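Side-chain contacts in putative oxidoreductase (Gluconobacter oxydans, PDB 3WJ7), which belongs to the short-chain dehydrogenase/reductase family and probably carries out coenzyme-dependent oxidation or reduction of carbonyl substrates, aldehydes possibly among them: residues S27-V32 and E225-A230; D87-V92 and G152-S157; K120-S125 and L229-G234; I217-D222 and V328-A333. All blocks are in the same frame, centred on the assembly; numbering follows the deposited sequence.

Contact 1. Residues S27-V32 and E225-A230; sequences SAVARV and EGHALA
Val29 lays one methyl group, CG2, on the imidazole ring of His227, and segments 27-32 and 225-230, both helical, meet around this pairing. Val29 CG2 stands 3.6 Å from the centroid of the His227 ring and 13° off its normal, a CH-pi contact over the middle of a face, with the two side chains crossing at about a right angle. One turn further on, Val32 uses its other branch: CG1, held anti to the backbone N, approaches Ala228 CB to 3.8 Å. The same Val32 CG1 lies 4.0 Å from Glu225 OE1. Glu225 leaves its helix pointing away from Val32, and a bend at chi2 (67°) brings the acid group back, where Arg36 holds it in a salt bridge. The axes of the two short segments come within 8.9 Å at an angle of 57°, with valine, alanine and an imidazole between them. The glycine-rich turn of this Rossmann-type fold runs into the start of helix 24-35. Val29 and Val32 also touch Ala224, while His227 rests on Ile122 and Cys124 of strand 120-124 and on Val179 of strand 176-185, which places helix 220-233 against the central sheet.

Contact 2. Residues D87-V92 and G152-S157; sequences DYRLWV and GIYKLS
Arg89 and Tyr154 bring their CA atoms within 6.7 Å, where an irregular loop passes the first turn of a helix. Arg89 takes a left-handed backbone conformation (phi 61°, psi 32°), and Gly152 is the N-cap of the helix that carries Tyr154. The phenol ring of Tyr154 is held anti to the backbone N (chi1 169°) and reaches toward the loop. It occupies the tyrosine position of the Tyr-x-x-x-Lys pattern that marks the active site in short-chain dehydrogenases/reductases, so Tyr154 is probably the catalytic tyrosine. Over the middle of one ring face sits Arg89 CG, 3.5 Å from the Tyr154 centroid, in a CH-pi contact. Farther out, the poorly ordered arginine turns its guanidinium obliquely, with Arg89 NE 4.0 Å from Tyr154 CE2. Tyr88 completes the set: Tyr154 OH lies over one face of its ring, near the rim, 4.0 Å from Tyr88 CE1. Tyr88 also packs on Thr183 and Pro184, and a bound mercury(II) ion lies about 5 Å from its side chain. At the far end of the loop, Val92 N is hydrogen-bonded to Glu291 of the second subunit. Across the two segments the contact is one of methylene and aromatic surfaces, which leaves the phenol oxygen without a hydrogen bond to the loop.

Contact 3. Residues K120-S125 and L229-G234; sequences KIIYCS and LALERG
Ile122 and Leu231 supply the apolar core of the contact between strand 120-124 and the last turn of helix 220-233. The end of the isoleucine does the touching: CD1 of Ile122 is 3.4 Å from CB of Leu231 and 3.7 Å from its CA, so it meets the root of the leucine and not its methyls. Ile122 CG1 lies beside the backbone N (chi1 -68°), and its extended second torsion carries CD1 out to the helix. The two side chains cross at about a right angle. The leucine side chain also touches Ile80 and Phe82 of strand 78-83.

A looser apolar contact is made by the methylene chain of Lys120, whose CD comes 4.3 Å from Leu231 CD1. The polar end of this lysine approaches the point where the helix stops, but Lys120 NZ and Gly234 O are 4.4 Å apart, too far for a hydrogen bond. The strand's backbone bonds to its sheet neighbours, Lys120 and Ile122 to strand 78-83 and Ile121 to Pro175 and Ile177, while the helix satisfies its own, Arg233 N reaching Leu229 O. What joins strand to helix is thus dispersion between aliphatic groups, while Glu232, which takes no part, forms a salt bridge with Arg36.

Contact 4. Residues I217-D222 and V328-A333; sequences IVHVDD and VTDAIA
His219 and Asp330 form a histidine-carboxylate hydrogen bond that ties a strand-to-helix junction to the late helix 324-337. His219 is also the N-cap of helix 220-233, so its ring works on two sides at once. NE2 of His219 donates to OD2 of Asp330 over 2.9 Å, nearly straight at 168°. The oxygen lies close to the ring plane, but it is approached on its anti side and somewhat out of the carboxylate plane, and the two flat groups are turned 70° apart. At the other nitrogen, Asp221 N donates to His219 ND1 across 3.0 Å, again in the ring plane. Engaged at both nitrogens, the imidazole is fixed in rotation, and the pattern is consistent with a neutral ring carrying its proton on NE2. With CG anti to the backbone N (chi1 -159°), the ring can reach both the helix start and Asp330. In the next shell, Pro187 and Arg322 pack against His219, and Arg322 forms a salt bridge with Asp222. Asp221 OD2 and Asp330 OD2, like charges, lie 5.8 Å apart; Arg322, which touches Asp221, may ease this. The first turn of the capped helix is closed by Asp222 N bonded to His219 O at 2.9 Å.

In the fold
Helix 220-233 ties three of the four contacts together: contact 4 uses its start, contact 1 its middle and contact 3 its end. Contacts 1 and 3 share Leu229 and Ala230, with centres 9 Å apart; contact 4, centred about 15 Å from contact 1, touches it where Ala28 meets Val220 and Asp221. Contact 2, joining a loop to helix 153-172, stands about 22 to 23 Å from the others, centre to centre. Along the chain it is nested inside contact 1, alternates with contact 3 and closes before contact 4 opens; contact 4 in turn alternates with contacts 1 and 3. Contacts 1, 3 and 4 illustrate how a Rossmann-type domain joins early and late segments around one sheet.

Contact 1. Residues S27-V32 and E225-A230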
# COMPACT_ATOMS: atom_id res chain seq x y z
N SER A 27 -18.59 22.44 -3.56
CA SER A 27 -19.39 23.59 -3.13
C SER A 27 -19.59 24.60 -4.23
O SER A 27 -20.62 25.27 -4.29
CB SER A 27 -18.90 24.23 -1.84
OG SER A 27 -17.77 24.99 -2.08
N ALA A 28 -18.63 24.70 -5.14
CA ALA A 28 -18.86 25.66 -6.18
C ALA A 28 -19.96 25.15 -7.13
O ALA A 28 -20.77 25.93 -7.62
CB ALA A 28 -17.59 25.99 -6.91
N VAL A 29 -20.00 23.83 -7.34
CA VAL A 29 -21.03 23.19 -8.12
C VAL A 29 -22.38 23.46 -7.44
O VAL A 29 -23.36 23.84 -8.09
CB VAL A 29 -20.74 21.68 -8.31
CG1 VAL A 29 -22.00 20.91 -8.70
CG2 VAL A 29 -19.72 21.51 -9.41
N ALA A 30 -22.42 23.30 -6.12
CA ALA A 30 -23.65 23.50 -5.38
C ALA A 30 -24.21 24.91 -5.59
O ALA A 30 -25.40 25.05 -5.88
CB ALA A 30 -23.44 23.23 -3.90
N ARG A 31 -23.36 25.94 -5.45
CA ARG A 31 -23.78 27.34 -5.59
C ARG A 31 -24.44 27.55 -6.96
O ARG A 31 -25.51 28.15 -7.04
CB ARG A 31 -22.62 28.34 -5.40
CG ARG A 31 -22.16 28.51 -3.95
CD ARG A 31 -20.85 29.30 -3.82
NE ARG A 31 -20.03 28.70 -2.75
CZ ARG A 31 -18.83 28.12 -2.89
NH1 ARG A 31 -18.19 28.08 -4.06
NH2 ARG A 31 -18.23 27.59 -1.83
N VAL A 32 -23.81 27.02 -8.01
CA VAL A 32 -24.33 27.19 -9.37
C VAL A 32 -25.75 26.60 -9.51
O VAL A 32 -26.66 27.26 -10.00
CB VAL A 32 -23.32 26.63 -10.42
CG1 VAL A 32 -23.96 26.39 -11.78
CG2 VAL A 32 -22.12 27.55 -10.55
N GLU A 225 -19.89 25.61 -13.56
CA GLU A 225 -20.88 25.97 -14.54
C GLU A 225 -20.96 24.80 -15.52
O GLU A 225 -22.07 24.34 -15.89
CB GLU A 225 -20.47 27.29 -15.22
CG GLU A 225 -21.18 27.64 -16.54
CD GLU A 225 -22.69 27.94 -16.46
OE1 GLU A 225 -23.26 28.14 -15.34
OE2 GLU A 225 -23.31 28.00 -17.55
N GLY A 226 -19.80 24.29 -15.92
CA GLY A 226 -19.75 23.18 -16.86
C GLY A 226 -20.52 21.95 -16.39
O GLY A 226 -21.06 21.21 -17.21
N HIS A 227 -20.59 21.72 -15.08
CA HIS A 227 -21.44 20.64 -14.57
C HIS A 227 -22.91 20.93 -14.88
O HIS A 227 -23.66 20.02 -15.23
CB HIS A 227 -21.30 20.49 -13.05
CG HIS A 227 -20.03 19.84 -12.60
ND1 HIS A 227 -20.01 18.62 -11.97
CD2 HIS A 227 -18.75 20.28 -12.62
CE1 HIS A 227 -18.76 18.31 -11.66
NE2 HIS A 227 -17.98 19.30 -12.04
N ALA A 228 -23.32 22.19 -14.75
CA ALA A 228 -24.73 22.51 -14.97
C ALA A 228 -25.08 22.28 -16.43
O ALA A 228 -26.13 21.70 -16.76
CB ALA A 228 -25.05 23.93 -14.52
N LEU A 229 -24.15 22.71 -17.30
CA LEU A 229 -24.29 22.54 -18.77
C LEU A 229 -24.34 21.10 -19.17
O LEU A 229 -24.98 20.77 -20.16
CB LEU A 229 -23.12 23.21 -19.50
CG LEU A 229 -23.05 24.71 -19.23
CD1 LEU A 229 -21.77 25.35 -19.78
CD2 LEU A 229 -24.33 25.34 -19.76
N ALA A 230 -23.63 20.22 -18.44
CA ALA A 230 -23.69 18.79 -18.77
C ALA A 230 -25.04 18.20 -18.39
O ALA A 230 -25.53 17.33 -19.12
CB ALA A 230 -22.58 18.01 -18.13

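Contact 2. Residues D87-V92 and G152-S157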
# COMPACT_ATOMS: atom_id res chain seq x y z
N ASP A 87 -12.79 14.99 -1.51
CA ASP A 87 -11.56 15.75 -1.67
C ASP A 87 -11.04 15.67 -3.11
O ASP A 87 -11.65 15.06 -4.00
CB ASP A 87 -10.47 15.24 -0.72
CG ASP A 87 -11.03 14.56 0.49
OD1 ASP A 87 -11.51 15.27 1.41
OD2 ASP A 87 -10.98 13.30 0.53
N TYR A 88 -9.88 16.30 -3.29
CA TYR A 88 -9.20 16.45 -4.56
C TYR A 88 -7.71 16.33 -4.17
O TYR A 88 -7.10 17.28 -3.66
CB TYR A 88 -9.56 17.84 -5.19
CG TYR A 88 -8.82 18.14 -6.48
CD1 TYR A 88 -9.45 18.03 -7.74
CD2 TYR A 88 -7.46 18.50 -6.45
CE1 TYR A 88 -8.73 18.25 -8.91
CE2 TYR A 88 -6.74 18.73 -7.60
CZ TYR A 88 -7.36 18.61 -8.83
OH TYR A 88 -6.57 18.86 -9.94
N ARG A 89 -7.13 15.14 -4.36
CA ARG A 89 -5.73 14.86 -3.98
C ARG A 89 -5.37 15.00 -2.47
O ARG A 89 -4.22 15.36 -2.15
CB ARG A 89 -4.75 15.69 -4.83
CG ARG A 89 -4.45 15.17 -6.23
CD ARG A 89 -4.08 16.35 -7.13
NE ARG A 89 -3.04 16.09 -8.12
CZ ARG A 89 -2.26 17.03 -8.67
NH1 ARG A 89 -2.40 18.31 -8.31
NH2 ARG A 89 -1.34 16.70 -9.57
N LEU A 90 -6.32 14.70 -1.56
CA LEU A 90 -6.06 14.59 -0.11
C LEU A 90 -4.99 13.52 0.18
O LEU A 90 -5.22 12.32 -0.01
CB LEU A 90 -7.35 14.23 0.66
CG LEU A 90 -7.29 13.93 2.19
CD1 LEU A 90 -7.49 15.17 3.05
CD2 LEU A 90 -8.31 12.87 2.63
N TRP A 91 -3.82 13.95 0.64
CA TRP A 91 -2.78 13.04 1.06
C TRP A 91 -3.31 12.12 2.19
O TRP A 91 -4.12 12.55 3.02
CB TRP A 91 -1.57 13.85 1.54
CG TRP A 91 -0.54 13.01 2.18
CD1 TRP A 91 0.58 12.55 1.61
CD2 TRP A 91 -0.56 12.48 3.53
NE1 TRP A 91 1.29 11.77 2.50
CE2 TRP A 91 0.62 11.71 3.68
CE3 TRP A 91 -1.45 12.58 4.62
CZ2 TRP A 91 0.94 11.04 4.87
CZ3 TRP A 91 -1.13 11.91 5.81
CH2 TRP A 91 0.05 11.15 5.92
N VAL A 92 -2.86 10.86 2.20
CA VAL A 92 -3.26 9.90 3.23
C VAL A 92 -2.10 8.96 3.52
O VAL A 92 -1.30 8.66 2.64
CB VAL A 92 -4.50 9.04 2.80
CG1 VAL A 92 -5.81 9.78 3.02
CG2 VAL A 92 -4.39 8.57 1.36
N GLY A 152 0.53 7.03 -10.79
CA GLY A 152 0.38 7.06 -9.33
C GLY A 152 -0.98 6.57 -8.84
O GLY A 152 -1.89 6.26 -9.64
N ILE A 153 -1.13 6.51 -7.54
CA ILE A 153 -2.32 5.98 -6.98
C ILE A 153 -3.43 6.99 -7.21
O ILE A 153 -4.53 6.60 -7.52
CB ILE A 153 -2.12 5.54 -5.50
CG1 ILE A 153 -1.37 4.20 -5.49
CG2 ILE A 153 -3.46 5.23 -4.84
CD1 ILE A 153 -0.55 3.87 -4.25
N TYR A 154 -3.13 8.29 -7.15
CA TYR A 154 -4.16 9.29 -7.38
C TYR A 154 -4.79 9.10 -8.76
O TYR A 154 -5.99 9.08 -8.88
CB TYR A 154 -3.66 10.76 -7.22
CG TYR A 154 -4.73 11.76 -7.75
CD1 TYR A 154 -5.93 11.98 -7.04
CD2 TYR A 154 -4.56 12.43 -8.98
CE1 TYR A 154 -6.92 12.82 -7.53
CE2 TYR A 154 -5.54 13.29 -9.46
CZ TYR A 154 -6.71 13.49 -8.74
OH TYR A 154 -7.68 14.37 -9.22
N LYS A 155 -3.98 8.99 -9.78
CA LYS A 155 -4.52 8.87 -11.11
C LYS A 155 -5.16 7.50 -11.25
O LYS A 155 -6.23 7.41 -11.81
CB LYS A 155 -3.46 9.12 -12.21
CG LYS A 155 -2.73 10.46 -12.11
CD LYS A 155 -1.71 10.64 -13.23
CE LYS A 155 -2.29 10.82 -14.65
NZ LYS A 155 -1.41 11.72 -15.49
N LEU A 156 -4.53 6.44 -10.75
CA LEU A 156 -5.04 5.05 -10.88
C LEU A 156 -6.41 4.94 -10.29
O LEU A 156 -7.32 4.32 -10.88
CB LEU A 156 -4.15 4.05 -10.17
CG LEU A 156 -4.42 2.58 -10.52
CD1 LEU A 156 -4.35 2.36 -12.02
CD2 LEU A 156 -3.51 1.59 -9.82
N SER A 157 -6.57 5.58 -9.14
CA SER A 157 -7.85 5.68 -8.51
C SER A 157 -8.89 6.42 -9.41
O SER A 157 -10.08 6.01 -9.53
CB SER A 157 -7.67 6.46 -7.23
OG SER A 157 -8.72 6.14 -6.37

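Contact 3. Residues K120-S125 and L229-G234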
# COMPACT_ATOMS: atom_id res chain seq x y z
N LYS A 120 -31.17 11.10 -13.71
CA LYS A 120 -29.93 11.56 -14.31
C LYS A 120 -28.80 11.74 -13.29
O LYS A 120 -29.01 12.28 -12.19
CB LYS A 120 -30.14 12.82 -15.14
CG LYS A 120 -29.11 12.92 -16.26
CD LYS A 120 -29.55 13.93 -17.33
CE LYS A 120 -30.32 13.25 -18.47
NZ LYS A 120 -30.27 14.16 -19.63
N ILE A 121 -27.61 11.27 -13.67
CA ILE A 121 -26.45 11.27 -12.82
C ILE A 121 -25.37 12.02 -13.55
O ILE A 121 -25.10 11.75 -14.72
CB ILE A 121 -26.01 9.83 -12.51
CG1 ILE A 121 -27.07 9.17 -11.65
CG2 ILE A 121 -24.69 9.79 -11.73
CD1 ILE A 121 -26.98 7.66 -11.64
N ILE A 122 -24.77 12.98 -12.89
CA ILE A 122 -23.58 13.58 -13.45
C ILE A 122 -22.41 13.20 -12.58
O ILE A 122 -22.37 13.50 -11.36
CB ILE A 122 -23.70 15.08 -13.49
CG1 ILE A 122 -24.76 15.48 -14.51
CG2 ILE A 122 -22.36 15.77 -13.82
CD1 ILE A 122 -25.14 16.86 -14.09
N TYR A 123 -21.45 12.52 -13.20
CA TYR A 123 -20.32 12.03 -12.50
C TYR A 123 -19.11 12.93 -12.73
O TYR A 123 -18.68 13.16 -13.89
CB TYR A 123 -19.99 10.62 -12.93
CG TYR A 123 -18.74 10.14 -12.25
CD1 TYR A 123 -18.65 10.12 -10.86
CD2 TYR A 123 -17.63 9.79 -12.98
CE1 TYR A 123 -17.50 9.71 -10.22
CE2 TYR A 123 -16.47 9.37 -12.35
CZ TYR A 123 -16.43 9.33 -10.97
OH TYR A 123 -15.31 8.92 -10.36
N CYS A 124 -18.55 13.43 -11.62
CA CYS A 124 -17.37 14.25 -11.70
C CYS A 124 -16.16 13.39 -11.67
O CYS A 124 -15.89 12.70 -10.70
CB CYS A 124 -17.32 15.28 -10.60
SG CYS A 124 -16.16 16.64 -11.01
N SER A 125 -15.40 13.40 -12.76
CA SER A 125 -14.21 12.56 -12.81
C SER A 125 -13.05 13.49 -13.01
O SER A 125 -13.02 14.52 -12.38
CB SER A 125 -14.38 11.59 -13.95
OG SER A 125 -13.18 11.06 -14.42
N LEU A 229 -24.15 22.71 -17.30
CA LEU A 229 -24.29 22.54 -18.77
C LEU A 229 -24.34 21.10 -19.17
O LEU A 229 -24.98 20.77 -20.16
CB LEU A 229 -23.12 23.21 -19.50
CG LEU A 229 -23.05 24.71 -19.23
CD1 LEU A 229 -21.77 25.35 -19.78
CD2 LEU A 229 -24.33 25.34 -19.76
N ALA A 230 -23.63 20.22 -18.44
CA ALA A 230 -23.69 18.79 -18.77
C ALA A 230 -25.04 18.20 -18.39
O ALA A 230 -25.53 17.33 -19.12
CB ALA A 230 -22.58 18.01 -18.13
N LEU A 231 -25.61 18.67 -17.28
CA LEU A 231 -26.97 18.32 -16.92
C LEU A 231 -27.98 18.81 -17.97
O LEU A 231 -28.93 18.09 -18.29
CB LEU A 231 -27.36 18.91 -15.56
CG LEU A 231 -28.87 18.87 -15.28
CD1 LEU A 231 -29.35 17.50 -14.94
CD2 LEU A 231 -29.24 19.76 -14.13
N GLU A 232 -27.79 20.03 -18.49
CA GLU A 232 -28.76 20.59 -19.46
C GLU A 232 -28.63 20.03 -20.87
O GLU A 232 -29.64 19.62 -21.42
CB GLU A 232 -28.76 22.11 -19.46
CG GLU A 232 -29.46 22.67 -18.23
CD GLU A 232 -28.76 23.89 -17.63
OE1 GLU A 232 -27.94 24.51 -18.34
OE2 GLU A 232 -29.03 24.23 -16.45
N ARG A 233 -27.41 19.94 -21.42
CA ARG A 233 -27.22 19.63 -22.85
C ARG A 233 -26.34 18.41 -23.14
O ARG A 233 -26.02 18.14 -24.29
CB ARG A 233 -26.71 20.87 -23.64
CG ARG A 233 -27.32 22.21 -23.22
CD ARG A 233 -26.80 23.44 -23.97
NE ARG A 233 -27.59 23.79 -25.16
CZ ARG A 233 -27.12 23.94 -26.41
NH1 ARG A 233 -25.82 23.80 -26.69
NH2 ARG A 233 -27.96 24.26 -27.39
N GLY A 234 -25.93 17.68 -22.10
CA GLY A 234 -24.97 16.56 -22.30
C GLY A 234 -25.71 15.29 -22.62
O GLY A 234 -26.87 15.19 -22.28

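Contact 4. Residues I217-D222 and V328-A333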
# COMPACT_ATOMS: atom_id res chain seq x y z
N ILE A 217 -4.98 24.63 -16.37
CA ILE A 217 -5.69 25.32 -15.29
C ILE A 217 -7.06 25.84 -15.72
O ILE A 217 -7.25 26.27 -16.86
CB ILE A 217 -4.81 26.41 -14.68
CG1 ILE A 217 -3.84 25.68 -13.74
CG2 ILE A 217 -5.62 27.42 -13.88
CD1 ILE A 217 -2.60 26.43 -13.47
N VAL A 218 -8.02 25.78 -14.80
CA VAL A 218 -9.39 26.07 -15.11
C VAL A 218 -10.00 26.72 -13.92
O VAL A 218 -9.79 26.28 -12.81
CB VAL A 218 -10.19 24.79 -15.43
CG1 VAL A 218 -10.13 23.78 -14.27
CG2 VAL A 218 -11.61 25.16 -15.79
N HIS A 219 -10.76 27.78 -14.16
CA HIS A 219 -11.41 28.46 -13.07
C HIS A 219 -12.38 27.47 -12.44
O HIS A 219 -13.10 26.77 -13.15
CB HIS A 219 -12.14 29.71 -13.56
CG HIS A 219 -12.40 30.71 -12.48
ND1 HIS A 219 -13.26 30.45 -11.43
CD2 HIS A 219 -11.88 31.93 -12.26
CE1 HIS A 219 -13.24 31.47 -10.60
NE2 HIS A 219 -12.42 32.39 -11.08
N VAL A 220 -12.37 27.40 -11.11
CA VAL A 220 -13.26 26.55 -10.34
C VAL A 220 -14.73 26.83 -10.66
O VAL A 220 -15.55 25.90 -10.73
CB VAL A 220 -13.00 26.67 -8.81
CG1 VAL A 220 -13.55 27.97 -8.26
CG2 VAL A 220 -13.62 25.52 -8.05
N ASP A 221 -15.06 28.10 -10.89
CA ASP A 221 -16.45 28.49 -11.24
C ASP A 221 -16.83 28.05 -12.64
O ASP A 221 -17.99 27.87 -12.96
CB ASP A 221 -16.67 29.98 -11.03
CG ASP A 221 -16.69 30.36 -9.53
OD1 ASP A 221 -17.18 29.54 -8.74
OD2 ASP A 221 -16.23 31.46 -9.13
N ASP A 222 -15.83 27.83 -13.47
CA ASP A 222 -16.08 27.35 -14.80
C ASP A 222 -16.29 25.87 -14.80
O ASP A 222 -17.12 25.40 -15.56
CB ASP A 222 -14.95 27.73 -15.75
CG ASP A 222 -14.99 29.18 -16.09
OD1 ASP A 222 -16.10 29.76 -16.03
OD2 ASP A 222 -13.93 29.77 -16.36
N VAL A 328 -6.15 32.62 -11.38
CA VAL A 328 -5.01 32.88 -10.51
C VAL A 328 -5.18 34.19 -9.74
O VAL A 328 -4.92 34.25 -8.53
CB VAL A 328 -3.69 32.93 -11.36
CG1 VAL A 328 -2.51 33.39 -10.52
CG2 VAL A 328 -3.41 31.59 -12.02
N THR A 329 -5.62 35.24 -10.44
CA THR A 329 -5.98 36.53 -9.87
C THR A 329 -6.98 36.45 -8.73
O THR A 329 -6.75 36.99 -7.67
CB THR A 329 -6.56 37.46 -10.97
OG1 THR A 329 -5.56 37.68 -11.99
CG2 THR A 329 -7.01 38.79 -10.38
N ASP A 330 -8.11 35.80 -8.95
CA ASP A 330 -9.11 35.64 -7.90
C ASP A 330 -8.59 34.84 -6.69
O ASP A 330 -8.80 35.25 -5.54
CB ASP A 330 -10.34 34.95 -8.43
CG ASP A 330 -11.00 35.72 -9.55
OD1 ASP A 330 -10.66 36.92 -9.76
OD2 ASP A 330 -11.88 35.11 -10.21
N ALA A 331 -7.89 33.73 -6.96
CA ALA A 331 -7.32 32.88 -5.91
C ALA A 331 -6.37 33.68 -5.01
O ALA A 331 -6.43 33.56 -3.77
CB ALA A 331 -6.63 31.66 -6.52
N ILE A 332 -5.53 34.52 -5.62
CA ILE A 332 -4.63 35.39 -4.83
C ILE A 332 -5.42 36.48 -4.11
O ILE A 332 -5.17 36.73 -2.94
CB ILE A 332 -3.51 36.00 -5.68
CG1 ILE A 332 -2.47 34.95 -6.00
CG2 ILE A 332 -2.87 37.19 -4.98
CD1 ILE A 332 -1.82 35.14 -7.34
N ALA A 333 -6.39 37.10 -4.76
CA ALA A 333 -7.11 38.17 -4.05
C ALA A 333 -7.78 37.56 -2.82
O ALA A 333 -7.76 38.13 -1.72
CB ALA A 333 -8.14 38.88 -4.95